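Local structure of putative peptidyl-arginine deiminase family protein (Campylobacter jejuni subsp. jejuni serotype O:2, 6B10) at residues A[26-31]-A[60-65]; A[283-288]-A[318-323]; A[85-90]-A[312-317]. The protein probably hydrolyses agmatine to N-carbamoylputrescine and ammonia, as an agmatine deiminase of bacterial polyamine biosynthesis. All coordinates share one frame; numbering follows the deposited sequence.

Contact 1: residues A[26-31]-A[60-65]; sequences LPHEKS and IAPKQS
Leu-26 N donates to Ile-60 O across 3.0 Å, at an N-H...O angle of 146°; because Ile-60 also makes a backbone bond to Leu-24, this is the ladder of parallel strands 19-25 and 56-61 carried one residue past the end of the first. Where the ladder runs out, side chains take over. The CB of Ala-61 points to the other segment and sits 4.0 Å from Leu-26 CD1, and about as far from Leu-26 CB, a small methyl laid alongside the leucine. Phe-67, Phe-70 and Tyr-44 of helix 37-52 also touch this leucine, so the apolar patch reaches well past the two segments. Pro-27 turns its ring away, onto that helix.

Further along, His-28 crosses the Pro-62 ring at a slant: its CD2 comes to 3.4 Å from Pro-62 CD, and its NE2 lies 3.6 Å from Pro-62 CG. With CG of His-28 placed between the backbone N and the carbonyl carbon (chi1 47°), the imidazole is swung back over its own residue towards the proline. The chain then folds tightly, Lys-30 N bonding to His-28 O at 2.7 Å to form an inverse gamma turn centred on Glu-29, and the loop leaves Pro-62 behind.

NE2 of His-28 is hydrogen-bonded to the carbonyl oxygen of Thr-83, an acceptor, so this nitrogen must carry a hydrogen. The imidazole is thus held at its polar corner by Thr-83, which lies in a loop outside both segments, while the carbon beside that corner packs on proline methylenes. The chemistry is divided accordingly: one backbone bond continues the strand pairing, and the histidine joins a third loop to the two chains by polar and apolar contacts together.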
loop_
_atom_site.group_PDB
_atom_site.type_symbol
_atom_site.label_atom_id
_atom_site.label_comp_id
_atom_site.label_asym_id
_atom_site.label_seq_id
_atom_site.Cartn_x
_atom_site.Cartn_y
_atom_site.Cartn_z
ATOM N N LEU A 26 -1.872 14.240 -4.906
ATOM C CA LEU A 26 -2.704 15.176 -4.149
ATOM C C LEU A 26 -4.171 15.193 -4.587
ATOM O O LEU A 26 -4.471 15.062 -5.777
ATOM C CB LEU A 26 -2.145 16.596 -4.241
ATOM C CG LEU A 26 -0.827 16.859 -3.516
ATOM C CD1 LEU A 26 -0.389 18.292 -3.762
ATOM C CD2 LEU A 26 -0.935 16.593 -2.020
ATOM N N PRO A 27 -5.092 15.328 -3.615
ATOM C CA PRO A 27 -6.476 15.633 -3.965
ATOM C C PRO A 27 -6.579 17.073 -4.443
ATOM O O PRO A 27 -5.900 17.944 -3.908
ATOM C CB PRO A 27 -7.236 15.451 -2.643
ATOM C CG PRO A 27 -6.303 14.739 -1.727
ATOM C CD PRO A 27 -4.929 15.128 -2.166
ATOM N N HIS A 28 -7.400 17.308 -5.457
ATOM C CA HIS A 28 -7.625 18.660 -5.966
ATOM C C HIS A 28 -9.107 18.896 -6.214
ATOM O O HIS A 28 -9.893 17.946 -6.289
ATOM C CB HIS A 28 -6.813 18.917 -7.245
ATOM C CG HIS A 28 -6.902 17.820 -8.262
ATOM N ND1 HIS A 28 -8.058 17.535 -8.958
ATOM C CD2 HIS A 28 -5.968 16.949 -8.715
ATOM C CE1 HIS A 28 -7.837 16.530 -9.786
ATOM N NE2 HIS A 28 -6.576 16.156 -9.658
ATOM N N GLU A 29 -9.473 20.170 -6.343
ATOM C CA GLU A 29 -10.855 20.573 -6.597
ATOM C C GLU A 29 -11.274 20.219 -8.021
ATOM O O GLU A 29 -11.420 21.095 -8.869
ATOM C CB GLU A 29 -11.021 22.079 -6.365
ATOM N N LYS A 30 -11.464 18.925 -8.265
ATOM C CA LYS A 30 -11.835 18.402 -9.584
ATOM C C LYS A 30 -12.284 16.945 -9.479
ATOM O O LYS A 30 -13.287 16.555 -10.074
ATOM C CB LYS A 30 -10.671 18.516 -10.570
ATOM N N SER A 31 -11.529 16.148 -8.726
ATOM C CA SER A 31 -11.921 14.781 -8.370
ATOM C C SER A 31 -13.075 14.793 -7.350
ATOM O O SER A 31 -13.746 15.812 -7.188
ATOM C CB SER A 31 -10.700 14.036 -7.821
ATOM O OG SER A 31 -10.180 14.694 -6.676
ATOM N N ILE A 60 2.474 14.579 -6.476
ATOM C CA ILE A 60 2.069 14.699 -7.870
ATOM C C ILE A 60 0.723 15.417 -7.925
ATOM O O ILE A 60 -0.210 15.026 -7.235
ATOM C CB ILE A 60 1.929 13.306 -8.519
ATOM C CG1 ILE A 60 3.236 12.516 -8.381
ATOM C CG2 ILE A 60 1.542 13.422 -9.988
ATOM C CD1 ILE A 60 3.098 11.032 -8.657
ATOM N N ALA A 61 0.633 16.470 -8.741
ATOM C CA ALA A 61 -0.604 17.242 -8.891
ATOM C C ALA A 61 -0.615 18.049 -10.196
ATOM O O ALA A 61 0.448 18.381 -10.725
ATOM C CB ALA A 61 -0.789 18.174 -7.707
ATOM N N PRO A 62 -1.817 18.369 -10.718
ATOM C CA PRO A 62 -1.939 19.090 -11.994
ATOM C C PRO A 62 -1.378 20.516 -12.001
ATOM O O PRO A 62 -0.813 20.938 -13.008
ATOM C CB PRO A 62 -3.452 19.134 -12.236
ATOM C CG PRO A 62 -4.021 18.060 -11.388
ATOM C CD PRO A 62 -3.133 17.974 -10.189
ATOM N N LYS A 63 -1.534 21.244 -10.898
ATOM C CA LYS A 63 -1.185 22.664 -10.851
ATOM C C LYS A 63 -0.161 22.995 -9.776
ATOM O O LYS A 63 -0.078 22.321 -8.750
ATOM C CB LYS A 63 -2.443 23.495 -10.616
ATOM C CG LYS A 63 -3.467 23.354 -11.725
ATOM C CD LYS A 63 -4.626 24.317 -11.551
ATOM C CE LYS A 63 -5.222 24.686 -12.897
ATOM N NZ LYS A 63 -6.528 25.383 -12.757
ATOM N N GLN A 64 0.601 24.055 -10.021
ATOM C CA GLN A 64 1.586 24.558 -9.069
ATOM C C GLN A 64 0.908 25.054 -7.791
ATOM O O GLN A 64 1.476 24.955 -6.700
ATOM C CB GLN A 64 2.398 25.689 -9.707
ATOM C CG GLN A 64 3.513 26.263 -8.840
ATOM C CD GLN A 64 4.645 25.283 -8.588
ATOM O OE1 GLN A 64 4.829 24.317 -9.333
ATOM N NE2 GLN A 64 5.421 25.536 -7.537
ATOM N N SER A 65 -0.306 25.586 -7.931
ATOM C CA SER A 65 -1.081 26.069 -6.785
ATOM C C SER A 65 -1.441 24.942 -5.808
ATOM O O SER A 65 -1.563 25.181 -4.605
ATOM C CB SER A 65 -2.350 26.785 -7.260
ATOM O OG SER A 65 -3.074 25.981 -8.173
#

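Contact 2: residues A[283-288]-A[318-323]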
loop_
_atom_site.group_PDB
_atom_site.type_symbol
_atom_site.label_atom_id
_atom_site.label_comp_id
_atom_site.label_asym_id
_atom_site.label_seq_id
_atom_site.Cartn_x
_atom_site.Cartn_y
_atom_site.Cartn_z
ATOM N N PRO A 283 -2.453 4.066 10.514
ATOM C CA PRO A 283 -3.660 4.875 10.590
ATOM C C PRO A 283 -4.258 4.860 11.997
ATOM O O PRO A 283 -4.333 3.801 12.628
ATOM C CB PRO A 283 -4.610 4.209 9.584
ATOM C CG PRO A 283 -4.102 2.824 9.397
ATOM C CD PRO A 283 -2.649 2.814 9.761
ATOM N N PHE A 284 -4.628 6.039 12.484
ATOM C CA PHE A 284 -5.374 6.205 13.727
ATOM C C PHE A 284 -6.786 6.647 13.351
ATOM O O PHE A 284 -6.981 7.383 12.375
ATOM C CB PHE A 284 -4.703 7.258 14.619
ATOM C CG PHE A 284 -3.652 6.712 15.569
ATOM C CD1 PHE A 284 -3.079 5.449 15.400
ATOM C CD2 PHE A 284 -3.216 7.494 16.634
ATOM C CE1 PHE A 284 -2.117 4.978 16.287
ATOM C CE2 PHE A 284 -2.250 7.031 17.520
ATOM C CZ PHE A 284 -1.697 5.773 17.346
ATOM N N TYR A 285 -7.769 6.185 14.115
ATOM C CA TYR A 285 -9.184 6.487 13.853
ATOM C C TYR A 285 -9.902 7.087 15.076
ATOM O O TYR A 285 -11.136 7.187 15.098
ATOM C CB TYR A 285 -9.890 5.216 13.382
ATOM C CG TYR A 285 -9.283 4.613 12.126
ATOM C CD1 TYR A 285 -9.378 5.271 10.896
ATOM C CD2 TYR A 285 -8.622 3.381 12.161
ATOM C CE1 TYR A 285 -8.821 4.731 9.743
ATOM C CE2 TYR A 285 -8.065 2.829 11.011
ATOM C CZ TYR A 285 -8.172 3.503 9.802
ATOM O OH TYR A 285 -7.625 2.957 8.651
ATOM N N LYS A 286 -9.122 7.493 16.075
ATOM C CA LYS A 286 -9.635 8.027 17.345
ATOM C C LYS A 286 -10.500 6.999 18.084
ATOM O O LYS A 286 -11.634 7.272 18.485
ATOM C CB LYS A 286 -10.376 9.357 17.134
ATOM C CG LYS A 286 -9.562 10.421 16.401
ATOM C CD LYS A 286 -8.261 10.745 17.125
ATOM C CE LYS A 286 -7.497 11.890 16.474
ATOM N NZ LYS A 286 -8.259 13.170 16.453
ATOM N N ASP A 287 -9.916 5.821 18.258
ATOM C CA ASP A 287 -10.535 4.691 18.932
ATOM C C ASP A 287 -9.468 4.118 19.846
ATOM O O ASP A 287 -8.281 4.247 19.561
ATOM C CB ASP A 287 -10.980 3.657 17.890
ATOM C CG ASP A 287 -11.624 2.424 18.501
ATOM O OD1 ASP A 287 -10.901 1.563 19.056
ATOM O OD2 ASP A 287 -12.852 2.292 18.390
ATOM N N LYS A 288 -9.884 3.485 20.938
ATOM C CA LYS A 288 -8.941 2.917 21.913
ATOM C C LYS A 288 -7.964 1.921 21.287
ATOM O O LYS A 288 -6.876 1.698 21.822
ATOM C CB LYS A 288 -9.682 2.252 23.081
ATOM C CG LYS A 288 -10.551 1.064 22.704
ATOM C CD LYS A 288 -11.099 0.375 23.947
ATOM C CE LYS A 288 -12.156 -0.661 23.601
ATOM N NZ LYS A 288 -11.584 -1.775 22.804
ATOM N N ASN A 318 -13.008 5.530 0.641
ATOM C CA ASN A 318 -12.750 4.087 0.708
ATOM C C ASN A 318 -11.283 3.659 0.617
ATOM O O ASN A 318 -10.961 2.646 0.006
ATOM C CB ASN A 318 -13.589 3.348 -0.341
ATOM C CG ASN A 318 -15.052 3.751 -0.304
ATOM O OD1 ASN A 318 -15.601 4.223 -1.301
ATOM N ND2 ASN A 318 -15.690 3.580 0.850
ATOM N N GLY A 319 -10.405 4.419 1.255
ATOM C CA GLY A 319 -9.007 4.033 1.370
ATOM C C GLY A 319 -8.380 4.650 2.599
ATOM O O GLY A 319 -8.989 5.479 3.264
ATOM N N SER A 320 -7.157 4.241 2.903
ATOM C CA SER A 320 -6.455 4.772 4.059
ATOM C C SER A 320 -5.006 5.047 3.649
ATOM O O SER A 320 -4.733 5.170 2.460
ATOM C CB SER A 320 -6.584 3.801 5.239
ATOM O OG SER A 320 -6.051 4.359 6.424
ATOM N N LEU A 321 -4.093 5.142 4.613
ATOM C CA LEU A 321 -2.738 5.647 4.358
ATOM C C LEU A 321 -2.002 4.895 3.254
ATOM O O LEU A 321 -1.464 5.526 2.348
ATOM C CB LEU A 321 -1.887 5.651 5.636
ATOM C CG LEU A 321 -2.394 6.458 6.843
ATOM C CD1 LEU A 321 -1.430 6.315 8.007
ATOM C CD2 LEU A 321 -2.599 7.934 6.508
ATOM N N HIS A 322 -1.989 3.561 3.327
ATOM C CA HIS A 322 -1.243 2.733 2.362
ATOM C C HIS A 322 -1.774 2.907 0.939
ATOM O O HIS A 322 -0.998 2.964 -0.006
ATOM C CB HIS A 322 -1.297 1.249 2.757
ATOM C CG HIS A 322 -0.302 0.383 2.042
ATOM N ND1 HIS A 322 -0.678 -0.600 1.152
ATOM C CD2 HIS A 322 1.051 0.338 2.097
ATOM C CE1 HIS A 322 0.398 -1.207 0.683
ATOM N NE2 HIS A 322 1.462 -0.656 1.241
ATOM N N CYS A 323 -3.096 2.989 0.801
ATOM C CA CYS A 323 -3.745 3.184 -0.504
ATOM C C CYS A 323 -3.362 4.503 -1.174
ATOM O O CYS A 323 -3.358 4.605 -2.396
ATOM C CB CYS A 323 -5.277 3.142 -0.358
ATOM S SG CYS A 323 -5.954 1.587 0.264
#
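Two groups hold Tyr-285 OH: Ser-320 OG donates to it at 3.1 Å, and the phenol is also bonded to the carbonyl oxygen of Thr-269, which can only accept. The phenol hydrogen therefore goes to Thr-269, and the phenol oxygen receives that of the serine. Ser-320 reaches it with OG opposite the backbone N and next to the carbonyl carbon (chi1 -173°). The tyrosine ring comes in lengthwise, only its far end nearing the serine, while Tyr-270 meets the ring with planes about 55° apart and Leu-315 touches it as well.

The same serine oxygen lies 3.5 Å from Pro-283 CB, so the phenol and the proline ring both come to it. Leu-321 supplies the apolar half: its CD1 methyl rests 3.5 Å from Pro-283 N and 3.7 Å from Pro-283 CA, and reaches Pro-283 CD at 4.1 Å. One branch of the leucine thus lies across the root of the proline ring, meeting it at a slant.

Beyond the tyrosine the chain leaves the contact, and Asp-287 OD1 caps Asn-289 N at the start of helix 289-300. On the other segment Asn-272 takes a bond from Cys-323 N and touches Ser-320. Strand 279-284, the capped helix and parallel strand 305-310 make a beta-alpha-beta crossover, the end of whose first strand is joined here to the loop before strand 326-329. With antiparallel strand 274-276 ahead of it, this is consistent with the beta-beta-alpha-beta unit of the pentein propeller of guanidine-modifying enzymes.

Contact 3: residues A[85-90]-A[312-317]; sequences DTWIRD and RVFLRQ
An Asx turn just ahead of helix 88-91 presents Trp-87, whose indole edge meets Phe-314, in a helically turned run of the chain, and Gln-317 just after it, at the start of the long loop after strand 305-310. Asp-85 OD1 accepts from Trp-87 N at 2.7 Å, with an N-H...O angle of 157° and the donor standing well above the carboxylate plane. Trp-87 is in turn the centre of an inverse gamma turn, closed by a weak bond from Ile-88 N to Thr-86 O. With Trp-87 CG opposite the carbonyl carbon (chi1 -56°) and chi2 at 117°, the benzo end of the indole reaches the other segment.

The far corner does the touching. CH2 of Trp-87 comes to 3.7 Å from Phe-314 O, which lies close to the plane of the indole. The same CH2 comes to the edge of the phenyl ring, near its plane, 4.2 Å from Phe-314 CD2. Next to it, Trp-87 CZ2 lies 3.8 Å from Gln-317 CB, again in the indole plane. Trp-87 NE1 is 3.4 Å from Gln-317 O. Over one face of the indole stands Thr-86 OG1, about 4.0 Å above the centre, itself bonded to NE1 of Trp-33.

Gln-317 touches with its CB; the chain then bends and takes NE2 to Tyr-36 OH, while Arg-316 makes a cation-pi contact with the same tyrosine. Trp-87, Phe-314 and Tyr-44 form an aromatic cluster joining the loop before helix 88-91 to the loop after strand 305-310 and to helix 37-52, in a chain whose family has the pentein fold.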
loop_
_atom_site.group_PDB
_atom_site.type_symbol
_atom_site.label_atom_id
_atom_site.label_comp_id
_atom_site.label_asym_id
_atom_site.label_seq_id
_atom_site.Cartn_x
_atom_site.Cartn_y
_atom_site.Cartn_z
ATOM N N ASP A 85 -7.630 10.414 -9.763
ATOM C CA ASP A 85 -7.464 9.392 -8.731
ATOM C C ASP A 85 -6.251 9.718 -7.852
ATOM O O ASP A 85 -5.152 9.944 -8.363
ATOM C CB ASP A 85 -7.276 8.027 -9.401
ATOM C CG ASP A 85 -7.239 6.872 -8.413
ATOM O OD1 ASP A 85 -7.338 7.101 -7.191
ATOM O OD2 ASP A 85 -7.103 5.719 -8.869
ATOM N N THR A 86 -6.463 9.755 -6.537
ATOM C CA THR A 86 -5.382 9.990 -5.578
ATOM C C THR A 86 -4.775 8.684 -5.038
ATOM O O THR A 86 -3.726 8.697 -4.394
ATOM C CB THR A 86 -5.874 10.825 -4.382
ATOM O OG1 THR A 86 -6.951 10.142 -3.729
ATOM C CG2 THR A 86 -6.342 12.193 -4.845
ATOM N N TRP A 87 -5.436 7.561 -5.296
ATOM C CA TRP A 87 -5.002 6.284 -4.752
ATOM C C TRP A 87 -3.882 5.715 -5.609
ATOM O O TRP A 87 -4.093 4.815 -6.410
ATOM C CB TRP A 87 -6.184 5.317 -4.653
ATOM C CG TRP A 87 -7.334 5.868 -3.838
ATOM C CD1 TRP A 87 -8.595 6.138 -4.284
ATOM C CD2 TRP A 87 -7.313 6.235 -2.449
ATOM N NE1 TRP A 87 -9.362 6.639 -3.259
ATOM C CE2 TRP A 87 -8.601 6.708 -2.122
ATOM C CE3 TRP A 87 -6.334 6.205 -1.450
ATOM C CZ2 TRP A 87 -8.937 7.147 -0.839
ATOM C CZ3 TRP A 87 -6.668 6.645 -0.171
ATOM C CH2 TRP A 87 -7.958 7.108 0.120
ATOM N N ILE A 88 -2.685 6.264 -5.427
ATOM C CA ILE A 88 -1.537 5.918 -6.270
ATOM C C ILE A 88 -1.074 4.464 -6.086
ATOM O O ILE A 88 -0.528 3.874 -7.016
ATOM C CB ILE A 88 -0.363 6.914 -6.082
ATOM C CG1 ILE A 88 0.740 6.659 -7.118
ATOM C CG2 ILE A 88 0.221 6.840 -4.681
ATOM C CD1 ILE A 88 1.731 7.797 -7.248
ATOM N N ARG A 89 -1.297 3.887 -4.905
ATOM C CA ARG A 89 -1.038 2.459 -4.678
ATOM C C ARG A 89 -1.746 1.571 -5.723
ATOM O O ARG A 89 -1.222 0.523 -6.107
ATOM C CB ARG A 89 -1.473 2.069 -3.254
ATOM C CG ARG A 89 -1.217 0.617 -2.834
ATOM C CD ARG A 89 0.234 0.299 -2.504
ATOM N NE ARG A 89 0.833 1.250 -1.567
ATOM C CZ ARG A 89 2.105 1.211 -1.168
ATOM N NH1 ARG A 89 2.911 0.248 -1.587
ATOM N NH2 ARG A 89 2.569 2.134 -0.335
ATOM N N ASP A 90 -2.932 1.978 -6.171
ATOM C CA ASP A 90 -3.658 1.229 -7.207
ATOM C C ASP A 90 -2.894 1.164 -8.526
ATOM O O ASP A 90 -2.784 0.096 -9.130
ATOM C CB ASP A 90 -5.034 1.852 -7.493
ATOM C CG ASP A 90 -6.047 1.601 -6.393
ATOM O OD1 ASP A 90 -6.005 0.525 -5.758
ATOM O OD2 ASP A 90 -6.911 2.479 -6.185
ATOM N N ARG A 312 -9.088 9.241 9.361
ATOM C CA ARG A 312 -10.551 9.217 9.235
ATOM C C ARG A 312 -11.074 9.821 7.935
ATOM O O ARG A 312 -11.971 9.266 7.305
ATOM C CB ARG A 312 -11.194 9.939 10.420
ATOM C CG ARG A 312 -11.047 9.188 11.729
ATOM C CD ARG A 312 -11.636 9.982 12.868
ATOM N NE ARG A 312 -10.915 11.240 13.047
ATOM C CZ ARG A 312 -11.358 12.275 13.751
ATOM N NH1 ARG A 312 -12.532 12.221 14.362
ATOM N NH2 ARG A 312 -10.614 13.365 13.852
ATOM N N VAL A 313 -10.501 10.948 7.530
ATOM C CA VAL A 313 -10.989 11.664 6.352
ATOM C C VAL A 313 -10.740 10.838 5.088
ATOM O O VAL A 313 -11.598 10.781 4.200
ATOM C CB VAL A 313 -10.348 13.059 6.224
ATOM C CG1 VAL A 313 -10.943 13.817 5.045
ATOM C CG2 VAL A 313 -10.555 13.853 7.503
ATOM N N PHE A 314 -9.581 10.175 5.033
ATOM C CA PHE A 314 -9.234 9.276 3.924
ATOM C C PHE A 314 -10.333 8.248 3.649
ATOM O O PHE A 314 -10.627 7.939 2.492
ATOM C CB PHE A 314 -7.926 8.520 4.210
ATOM C CG PHE A 314 -6.685 9.366 4.148
ATOM C CD1 PHE A 314 -6.225 10.041 5.268
ATOM C CD2 PHE A 314 -5.943 9.442 2.979
ATOM C CE1 PHE A 314 -5.070 10.803 5.219
ATOM C CE2 PHE A 314 -4.786 10.198 2.922
ATOM C CZ PHE A 314 -4.348 10.880 4.043
ATOM N N LEU A 315 -10.931 7.715 4.712
ATOM C CA LEU A 315 -11.936 6.649 4.590
ATOM C C LEU A 315 -13.209 7.063 3.836
ATOM O O LEU A 315 -13.945 6.199 3.347
ATOM C CB LEU A 315 -12.345 6.123 5.969
ATOM C CG LEU A 315 -11.295 5.537 6.918
ATOM C CD1 LEU A 315 -11.991 5.138 8.208
ATOM C CD2 LEU A 315 -10.565 4.346 6.310
ATOM N N ARG A 316 -13.477 8.366 3.747
ATOM C CA ARG A 316 -14.645 8.856 3.004
ATOM C C ARG A 316 -14.617 8.412 1.530
ATOM O O ARG A 316 -15.670 8.168 0.939
ATOM C CB ARG A 316 -14.778 10.377 3.128
ATOM C CG ARG A 316 -15.141 10.832 4.539
ATOM C CD ARG A 316 -15.120 12.343 4.709
ATOM N NE ARG A 316 -15.024 12.726 6.120
ATOM C CZ ARG A 316 -14.929 13.979 6.572
ATOM N NH1 ARG A 316 -14.921 15.010 5.735
ATOM N NH2 ARG A 316 -14.841 14.202 7.877
ATOM N N GLN A 317 -13.419 8.272 0.955
ATOM C CA GLN A 317 -13.267 7.721 -0.396
ATOM C C GLN A 317 -12.716 6.288 -0.415
ATOM O O GLN A 317 -12.056 5.883 -1.370
ATOM C CB GLN A 317 -12.393 8.648 -1.243
ATOM C CG GLN A 317 -13.036 10.000 -1.531
ATOM C CD GLN A 317 -14.346 9.883 -2.291
ATOM O OE1 GLN A 317 -14.544 8.956 -3.079
ATOM N NE2 GLN A 317 -15.251 10.822 -2.055
#

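How the contacts relate
From the N terminus, contact 1 comes first: it closes a loop formed mostly by helix 37-52 and strand 56-61, and is complete before the others begin. Residues 85-90 then open contact 3, and 283-288 open contact 2; 312-317 close contact 3 and 318-323 close contact 2, so these two cross, their closing segments adjacent in the chain. They also touch, Arg-89 NE bonding to His-322 O and Gly-319 O packing on Phe-314 CB. Contact 1 meets contact 3 where Thr-86 CG2 packs on Leu-26 O and Pro-27 CA. Together they link the sheet of strands 19-25 and 56-61 to that of 279-284 and 305-310.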